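Local coordinates for SusD superfamily protein (Bacteroides fragilis NCTC 9343, PDB 3NQP) that probably binds sugar chains at the outer membrane, as a SusD-family protein that would help capture glycans for import, at residues I265-R270 / Y377-L382; V358-G363 / I447-R452. All blocks are in the same frame, centred on the assembly; numbering follows the deposited sequence.

Interaction 1. Residues I265-R270 / Y377-L382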
ATOM      1  N   ILE A 265      -2.124  13.054  -6.333  1.00 14.21           N
ATOM      2  CA  ILE A 265      -2.878  12.124  -5.515  1.00 11.46           C
ATOM      3  C   ILE A 265      -4.235  11.855  -6.145  1.00 12.89           C
ATOM      4  O   ILE A 265      -4.868  12.766  -6.659  1.00 14.56           O
ATOM      5  CB  ILE A 265      -3.049  12.671  -4.071  1.00 10.37           C
ATOM      6  CG1 ILE A 265      -1.676  12.694  -3.326  1.00 10.78           C
ATOM      7  CG2 ILE A 265      -4.054  11.825  -3.241  1.00 11.42           C
ATOM      8  CD1 ILE A 265      -1.775  13.311  -1.929  1.00 12.82           C
ATOM      9  N   ILE A 266      -4.655  10.590  -6.111  1.00 11.66           N
ATOM     10  CA  ILE A 266      -5.974  10.160  -6.546  1.00 12.01           C
ATOM     11  C   ILE A 266      -6.876   9.948  -5.309  1.00 11.98           C
ATOM     12  O   ILE A 266      -7.935  10.554  -5.192  1.00 12.90           O
ATOM     13  CB  ILE A 266      -5.926   8.834  -7.345  1.00 14.99           C
ATOM     14  CG1 ILE A 266      -5.360   9.039  -8.753  1.00 21.68           C
ATOM     15  CG2 ILE A 266      -7.321   8.308  -7.539  1.00 16.17           C
ATOM     16  CD1 ILE A 266      -3.942   8.635  -9.020  1.00 12.53           C
ATOM     17  N   PHE A 267      -6.428   9.118  -4.381  1.00 11.00           N
ATOM     18  CA  PHE A 267      -7.158   8.900  -3.131  1.00 12.99           C
ATOM     19  C   PHE A 267      -6.187   8.691  -1.952  1.00 11.36           C
ATOM     20  O   PHE A 267      -5.234   7.901  -2.048  1.00 11.16           O
ATOM     21  CB  PHE A 267      -8.177   7.745  -3.240  1.00 12.10           C
ATOM     22  CG  PHE A 267      -8.825   7.456  -1.936  1.00 14.39           C
ATOM     23  CD1 PHE A 267      -9.846   8.255  -1.477  1.00 16.16           C
ATOM     24  CD2 PHE A 267      -8.395   6.391  -1.143  1.00 11.98           C
ATOM     25  CE1 PHE A 267     -10.440   8.025  -0.242  1.00 13.91           C
ATOM     26  CE2 PHE A 267      -8.959   6.185   0.118  1.00 13.87           C
ATOM     27  CZ  PHE A 267      -9.986   7.007   0.553  1.00 13.08           C
ATOM     28  N   ALA A 268      -6.416   9.440  -0.860  1.00 11.88           N
ATOM     29  CA  ALA A 268      -5.624   9.338   0.359  1.00 12.50           C
ATOM     30  C   ALA A 268      -6.555   9.293   1.583  1.00 12.87           C
ATOM     31  O   ALA A 268      -7.659   9.842   1.528  1.00 15.11           O
ATOM     32  CB  ALA A 268      -4.688  10.577   0.486  1.00  8.15           C
ATOM     33  N   ILE A 269      -6.074   8.640   2.654  1.00 11.67           N
ATOM     34  CA  ILE A 269      -6.686   8.633   3.963  1.00 10.70           C
ATOM     35  C   ILE A 269      -6.244   9.901   4.723  1.00 12.71           C
ATOM     36  O   ILE A 269      -5.062  10.134   4.902  1.00  9.00           O
ATOM     37  CB  ILE A 269      -6.242   7.400   4.770  1.00 11.54           C
ATOM     38  CG1 ILE A 269      -6.737   6.091   4.106  1.00 12.99           C
ATOM     39  CG2 ILE A 269      -6.668   7.502   6.240  1.00  9.31           C
ATOM     40  CD1 ILE A 269      -8.256   5.946   4.000  1.00 11.98           C
ATOM     41  N   ARG A 270      -7.205  10.685   5.169  1.00 13.22           N
ATOM     42  CA  ARG A 270      -6.973  11.939   5.920  1.00 13.66           C
ATOM     43  C   ARG A 270      -6.712  11.703   7.402  1.00 12.18           C
ATOM     44  O   ARG A 270      -7.557  11.155   8.122  1.00 12.58           O
ATOM     45  CB  ARG A 270      -8.190  12.874   5.730  1.00 14.05           C
ATOM     46  CG  ARG A 270      -8.137  14.258   6.463  1.00 17.26           C
ATOM     47  CD  ARG A 270      -6.847  15.058   6.142  1.00 21.16           C
ATOM     48  NE  ARG A 270      -6.535  15.211   4.716  1.00 20.81           N
ATOM     49  CZ  ARG A 270      -7.087  16.098   3.905  1.00 27.76           C
ATOM     50  NH1 ARG A 270      -8.032  16.940   4.340  1.00 34.21           N
ATOM     51  NH2 ARG A 270      -6.734  16.109   2.634  1.00 22.38           N
ATOM     52  N   TYR A 377      -2.432   9.004   4.522  1.00  9.57           N
ATOM     53  CA  TYR A 377      -2.028   7.700   3.964  1.00 10.27           C
ATOM     54  C   TYR A 377      -2.506   7.579   2.501  1.00 11.51           C
ATOM     55  O   TYR A 377      -3.694   7.335   2.241  1.00 11.49           O
ATOM     56  CB  TYR A 377      -2.551   6.547   4.872  1.00 10.61           C
ATOM     57  CG  TYR A 377      -1.496   5.960   5.788  1.00  8.45           C
ATOM     58  CD1 TYR A 377      -0.690   6.774   6.579  1.00 12.35           C
ATOM     59  CD2 TYR A 377      -1.232   4.600   5.802  1.00 12.19           C
ATOM     60  CE1 TYR A 377       0.284   6.237   7.383  1.00  7.31           C
ATOM     61  CE2 TYR A 377      -0.231   4.072   6.576  1.00 12.14           C
ATOM     62  CZ  TYR A 377       0.521   4.871   7.359  1.00 10.24           C
ATOM     63  OH  TYR A 377       1.533   4.307   8.094  1.00 11.51           O
ATOM     64  N   ILE A 378      -1.594   7.773   1.548  1.00 11.28           N
ATOM     65  CA  ILE A 378      -1.970   7.784   0.113  1.00 10.72           C
ATOM     66  C   ILE A 378      -2.124   6.342  -0.298  1.00 14.47           C
ATOM     67  O   ILE A 378      -1.204   5.552  -0.053  1.00 11.24           O
ATOM     68  CB  ILE A 378      -0.861   8.434  -0.761  1.00 11.38           C
ATOM     69  CG1 ILE A 378      -0.604   9.859  -0.261  1.00 10.94           C
ATOM     70  CG2 ILE A 378      -1.237   8.308  -2.278  1.00  6.77           C
ATOM     71  CD1 ILE A 378       0.607  10.595  -0.824  1.00 11.24           C
ATOM     72  N   PHE A 379      -3.286   5.987  -0.854  1.00 12.61           N
ATOM     73  CA  PHE A 379      -3.531   4.669  -1.398  1.00 11.30           C
ATOM     74  C   PHE A 379      -3.239   4.626  -2.899  1.00 11.40           C
ATOM     75  O   PHE A 379      -2.665   3.662  -3.359  1.00 10.65           O
ATOM     76  CB  PHE A 379      -4.988   4.238  -1.154  1.00 12.11           C
ATOM     77  CG  PHE A 379      -5.286   3.827   0.252  1.00 14.21           C
ATOM     78  CD1 PHE A 379      -4.337   3.876   1.259  1.00 14.24           C
ATOM     79  CD2 PHE A 379      -6.561   3.413   0.563  1.00 13.94           C
ATOM     80  CE1 PHE A 379      -4.660   3.462   2.553  1.00 11.35           C
ATOM     81  CE2 PHE A 379      -6.886   2.994   1.840  1.00 15.94           C
ATOM     82  CZ  PHE A 379      -5.954   3.015   2.829  1.00 10.34           C
ATOM     83  N   TYR A 380      -3.638   5.651  -3.658  1.00 11.25           N
ATOM     84  CA  TYR A 380      -3.306   5.718  -5.089  1.00 10.94           C
ATOM     85  C   TYR A 380      -2.781   7.103  -5.432  1.00 13.28           C
ATOM     86  O   TYR A 380      -3.441   8.078  -5.092  1.00 11.84           O
ATOM     87  CB  TYR A 380      -4.511   5.468  -5.963  1.00 13.70           C
ATOM     88  CG  TYR A 380      -5.137   4.139  -5.772  1.00 11.51           C
ATOM     89  CD1 TYR A 380      -4.445   2.977  -6.148  1.00 11.94           C
ATOM     90  CD2 TYR A 380      -6.383   4.002  -5.186  1.00 13.66           C
ATOM     91  CE1 TYR A 380      -4.972   1.753  -5.992  1.00 12.47           C
ATOM     92  CE2 TYR A 380      -6.944   2.718  -5.018  1.00 19.20           C
ATOM     93  CZ  TYR A 380      -6.220   1.598  -5.417  1.00 22.56           C
ATOM     94  OH  TYR A 380      -6.710   0.308  -5.295  1.00 20.72           O
ATOM     95  N   ARG A 381      -1.621   7.166  -6.091  1.00 11.40           N
ATOM     96  CA  ARG A 381      -1.140   8.419  -6.713  1.00  9.93           C
ATOM     97  C   ARG A 381      -0.548   8.128  -8.119  1.00 11.33           C
ATOM     98  O   ARG A 381      -0.385   6.966  -8.513  1.00 11.43           O
ATOM     99  CB  ARG A 381      -0.151   9.111  -5.788  1.00 11.60           C
ATOM    100  CG  ARG A 381       1.012   8.308  -5.390  1.00  8.88           C
ATOM    101  CD  ARG A 381       1.968   9.133  -4.533  1.00  9.13           C
ATOM    102  NE  ARG A 381       3.096   8.334  -4.086  1.00 10.34           N
ATOM    103  CZ  ARG A 381       4.298   8.253  -4.681  1.00 12.15           C
ATOM    104  NH1 ARG A 381       4.609   8.919  -5.786  1.00 13.27           N
ATOM    105  NH2 ARG A 381       5.217   7.477  -4.150  1.00 10.84           N
ATOM    106  N   LEU A 382      -0.270   9.161  -8.889  1.00 10.19           N
ATOM    107  CA  LEU A 382      -0.058   8.968 -10.324  1.00  9.34           C
ATOM    108  C   LEU A 382       1.124   8.043 -10.693  1.00 10.91           C
ATOM    109  O   LEU A 382       0.966   7.250 -11.605  1.00 11.42           O
ATOM    110  CB  LEU A 382       0.062  10.337 -11.030  1.00 10.46           C
ATOM    111  CG  LEU A 382      -0.269  10.401 -12.509  1.00 13.61           C
ATOM    112  CD1 LEU A 382      -1.786   9.988 -12.678  1.00 14.20           C
ATOM    113  CD2 LEU A 382       0.043  11.852 -13.035  1.00 12.29           C
TER
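The carbonyl O of Phe267 is gripped by two successive amides, Phe379 N at 3.0 Å and Tyr380 N at 3.2 Å, both in the carbonyl plane. Tyr380 O repays this by accepting from Ile266 N and Phe267 N; the second donor lies on a lone pair, the first is tilted from the plane. Further along, Ile269 and Tyr377 exchange a pair of backbone bonds, and the 2.7 Å one from Ile269 N reaches Tyr377 O from above its carbonyl plane. On one face Ile265 CD1 meets Ile378 CD1 at 3.8 Å, the two side chains crossing at about a right angle near Ala268. On the other, Ile269 CG1 sits over the face of the Phe379 ring in a CH-pi contact, 3.4 Å from Phe379 CZ. Phe379 CD2 comes to the edge of the Phe267 ring, in its plane, 3.7 Å from Phe267 CE2; the two ring planes are turned 61° apart. Phe267 CG stands anti to its backbone N (chi1 175°), which lays this ring alongside Phe379. Helices 39-48 and 200-216 pack against Tyr377 and Tyr380 respectively. Two classic beta bulges, one on each strand, thus kink a buried two-stranded antiparallel ribbon within the SusD-family region.

Interaction 2. Residues V358-G363 / I447-R452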
ATOM      1  N   VAL A 358      12.689   6.685   8.981  1.00 11.28           N
ATOM      2  CA  VAL A 358      11.854   7.119   7.880  1.00  9.52           C
ATOM      3  C   VAL A 358      11.208   8.450   8.197  1.00  9.88           C
ATOM      4  O   VAL A 358      10.416   8.569   9.161  1.00 10.41           O
ATOM      5  CB  VAL A 358      10.761   6.040   7.520  1.00  5.32           C
ATOM      6  CG1 VAL A 358       9.861   6.557   6.389  1.00  9.18           C
ATOM      7  CG2 VAL A 358      11.458   4.708   7.103  1.00  8.94           C
ATOM      8  N   ARG A 359      11.542   9.457   7.376  1.00 10.00           N
ATOM      9  CA  ARG A 359      10.978  10.785   7.498  1.00 11.59           C
ATOM     10  C   ARG A 359      10.092  11.172   6.295  1.00 13.85           C
ATOM     11  O   ARG A 359       9.787  12.353   6.096  1.00 11.62           O
ATOM     12  CB  ARG A 359      12.111  11.802   7.665  1.00 12.12           C
ATOM     13  CG  ARG A 359      13.093  11.809   6.524  1.00 13.57           C
ATOM     14  CD  ARG A 359      13.972  13.071   6.586  1.00 11.70           C
ATOM     15  NE  ARG A 359      15.236  12.829   5.914  1.00 10.34           N
ATOM     16  CZ  ARG A 359      16.345  13.521   6.169  1.00 11.00           C
ATOM     17  NH1 ARG A 359      16.286  14.490   7.067  1.00 13.88           N
ATOM     18  NH2 ARG A 359      17.494  13.235   5.542  1.00  9.82           N
ATOM     19  N   LYS A 360       9.665  10.167   5.528  1.00 13.36           N
ATOM     20  CA  LYS A 360       8.898  10.356   4.298  1.00 11.80           C
ATOM     21  C   LYS A 360       7.598  11.093   4.508  1.00 13.29           C
ATOM     22  O   LYS A 360       7.222  11.909   3.666  1.00 12.04           O
ATOM     23  CB  LYS A 360       8.568   8.993   3.677  1.00 12.22           C
ATOM     24  CG  LYS A 360       7.993   9.072   2.240  1.00 10.23           C
ATOM     25  CD  LYS A 360       7.943   7.689   1.579  1.00 11.48           C
ATOM     26  CE  LYS A 360       7.218   7.736   0.236  1.00 10.84           C
ATOM     27  NZ  LYS A 360       7.396   6.475  -0.515  1.00 10.95           N
ATOM     28  N   ASN A 361       6.908  10.789   5.606  1.00 11.45           N
ATOM     29  CA  ASN A 361       5.495  11.184   5.780  1.00 11.15           C
ATOM     30  C   ASN A 361       5.154  11.301   7.283  1.00 13.38           C
ATOM     31  O   ASN A 361       4.250  10.665   7.785  1.00 12.31           O
ATOM     32  CB  ASN A 361       4.602  10.172   5.038  1.00  9.17           C
ATOM     33  CG  ASN A 361       3.142  10.561   4.993  1.00 10.17           C
ATOM     34  OD1 ASN A 361       2.798  11.751   4.895  1.00 11.25           O
ATOM     35  ND2 ASN A 361       2.265   9.545   5.002  1.00  7.24           N
ATOM     36  N   ILE A 362       5.965  12.075   8.007  1.00 12.53           N
ATOM     37  CA  ILE A 362       5.824  12.236   9.472  1.00 13.85           C
ATOM     38  C   ILE A 362       5.155  13.565   9.866  1.00 15.06           C
ATOM     39  O   ILE A 362       5.352  14.083  10.981  1.00 11.77           O
ATOM     40  CB  ILE A 362       7.172  11.996  10.217  1.00 14.81           C
ATOM     41  CG1 ILE A 362       8.288  12.919   9.708  1.00 14.13           C
ATOM     42  CG2 ILE A 362       7.590  10.526  10.072  1.00 12.06           C
ATOM     43  CD1 ILE A 362       9.496  13.160  10.757  1.00 14.59           C
ATOM     44  N   GLY A 363       4.342  14.116   8.971  1.00 12.89           N
ATOM     45  CA  GLY A 363       3.459  15.264   9.354  1.00 15.01           C
ATOM     46  C   GLY A 363       4.221  16.575   9.556  1.00 14.49           C
ATOM     47  O   GLY A 363       5.037  16.933   8.721  1.00 12.92           O
ATOM     48  N   ILE A 447       8.195   3.174  -0.768  1.00  9.19           N
ATOM     49  CA  ILE A 447       8.561   2.886   0.621  1.00  9.96           C
ATOM     50  C   ILE A 447       7.462   3.414   1.542  1.00  8.91           C
ATOM     51  O   ILE A 447       7.088   4.581   1.477  1.00 12.10           O
ATOM     52  CB  ILE A 447       9.950   3.476   0.973  1.00 10.56           C
ATOM     53  CG1 ILE A 447      11.050   2.662   0.252  1.00 13.39           C
ATOM     54  CG2 ILE A 447      10.198   3.427   2.512  1.00 11.39           C
ATOM     55  CD1 ILE A 447      12.444   3.180   0.409  1.00 14.98           C
ATOM     56  N   GLN A 448       6.919   2.509   2.359  1.00  9.20           N
ATOM     57  CA  GLN A 448       5.935   2.826   3.358  1.00 11.62           C
ATOM     58  C   GLN A 448       4.562   3.126   2.737  1.00  9.36           C
ATOM     59  O   GLN A 448       3.755   3.767   3.366  1.00  9.70           O
ATOM     60  CB  GLN A 448       6.393   3.989   4.246  1.00 13.22           C
ATOM     61  CG  GLN A 448       5.784   3.964   5.626  1.00 15.41           C
ATOM     62  CD  GLN A 448       6.180   5.160   6.444  1.00 10.25           C
ATOM     63  OE1 GLN A 448       5.825   6.291   6.112  1.00 10.39           O
ATOM     64  NE2 GLN A 448       6.886   4.911   7.558  1.00 12.30           N
ATOM     65  N   GLU A 449       4.352   2.650   1.502  1.00 10.25           N
ATOM     66  CA  GLU A 449       3.115   2.854   0.728  1.00  6.93           C
ATOM     67  C   GLU A 449       2.507   1.515   0.262  1.00  9.70           C
ATOM     68  O   GLU A 449       1.604   1.490  -0.566  1.00 10.74           O
ATOM     69  CB  GLU A 449       3.380   3.806  -0.433  1.00  7.30           C
ATOM     70  CG  GLU A 449       3.473   5.263  -0.060  1.00  5.26           C
ATOM     71  CD  GLU A 449       3.660   6.114  -1.278  1.00 10.80           C
ATOM     72  OE1 GLU A 449       4.857   6.255  -1.710  1.00 13.86           O
ATOM     73  OE2 GLU A 449       2.621   6.606  -1.822  1.00 13.02           O
ATOM     74  N   GLY A 450       2.940   0.414   0.871  1.00  9.63           N
ATOM     75  CA  GLY A 450       2.138  -0.809   0.897  1.00 11.16           C
ATOM     76  C   GLY A 450       2.085  -1.628  -0.391  1.00 10.95           C
ATOM     77  O   GLY A 450       1.068  -2.269  -0.682  1.00 11.88           O
ATOM     78  N   GLN A 451       3.160  -1.603  -1.170  1.00 10.13           N
ATOM     79  CA  GLN A 451       3.165  -2.335  -2.420  1.00 10.69           C
ATOM     80  C   GLN A 451       3.979  -3.653  -2.483  1.00 12.54           C
ATOM     81  O   GLN A 451       3.606  -4.594  -3.234  1.00  9.54           O
ATOM     82  CB  GLN A 451       3.663  -1.429  -3.528  1.00 10.72           C
ATOM     83  CG  GLN A 451       2.844  -0.145  -3.732  1.00 11.68           C
ATOM     84  CD  GLN A 451       1.436  -0.417  -4.146  1.00  9.97           C
ATOM     85  OE1 GLN A 451       1.172  -1.028  -5.189  1.00 12.03           O
ATOM     86  NE2 GLN A 451       0.490   0.004  -3.299  1.00 15.33           N
ATOM     87  N   ARG A 452       5.097  -3.707  -1.771  1.00 10.29           N
ATOM     88  CA  ARG A 452       6.068  -4.744  -2.078  1.00 13.09           C
ATOM     89  C   ARG A 452       5.555  -6.178  -1.904  1.00 10.53           C
ATOM     90  O   ARG A 452       5.850  -7.058  -2.741  1.00  9.89           O
ATOM     91  CB  ARG A 452       7.387  -4.585  -1.324  1.00  8.42           C
ATOM     92  CG  ARG A 452       8.453  -5.529  -1.925  1.00 10.39           C
ATOM     93  CD  ARG A 452       9.878  -5.203  -1.454  1.00 12.15           C
ATOM     94  NE  ARG A 452      10.805  -5.391  -2.553  1.00 10.99           N
ATOM     95  CZ  ARG A 452      11.552  -6.457  -2.793  1.00 13.05           C
ATOM     96  NH1 ARG A 452      11.632  -7.474  -1.939  1.00 14.64           N
ATOM     97  NH2 ARG A 452      12.306  -6.454  -3.878  1.00 13.06           N
TER
HETATM   98  O   HOH W   1       7.997   7.255   9.495  1.00  8.68           O
HETATM   99  O   HOH W   2       3.180   6.933   5.388  1.00  9.31           O
HETATM  100  O   HOH W   3       6.755   8.434   7.192  1.00  9.47           O
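Lys360 NZ and Glu449 OE1 form a salt bridge of 2.8 Å, the ammonium meeting the carboxylate oxygen on its anti side and 23° out of the carboxylate plane. The two side chains cross at about a right angle. The same nitrogen donates to Ile447 O, also at 2.8 Å, in the carbonyl plane and on a lone pair, and a third acceptor, Glu445 O, lies just before the segment. An extended side chain, with CG anti to the backbone N (chi1 -169°), carries the ammonium across to this largely buried group of acceptors, where its charge is probably well stabilised; Glu449 OE1 has a second cationic partner, Arg381.

Waters link Gln448 to the other loop. Its amide oxygen accepts from two of them: one bridges Gln448 OE1 to Asn361 ND2, 2.8 Å from each, while the other lies 2.6 Å from Gln448 OE1 and is held weakly by Asn361 N. A third accepts from Gln448 NE2 and donates to Val358 O, so both ends of the amide reach 358-363 through water. Asn361 ND2 donates besides to Asp376 O.

Van der Waals contact is slight: Val358 CG1 lies 3.6 Å from Gln448 NE2, the side chains sliding past each other in opposite directions. The contact thus joins the loop after strand 351-358 to the one between helices 431-445 and 452-458, with helix 251-255 against Lys360 and Glu449.

How the interactions relate
The centres of interactions 1 and 2 lie about 12 Å apart, each about 10 Å or less from the centre of the chain. They touch directly: Arg381 NH2 makes a salt bridge of 2.8 Å to Glu449 OE1, while Ile378 packs beside the same carboxylate. Along the chain their segments alternate in the order 265-270, 358-363, 377-382, 447-452, so interaction 2 begins before interaction 1 is complete. Helix 251-255 borders both, touching Ile378 and Arg381 in the first and Lys360, Asn361 and Glu449 in the second. Asn280 and Asp376 also have partners in each. Together the contacts tie the ribbon and two loops together near the centre of the chain, through a largely buried charge link.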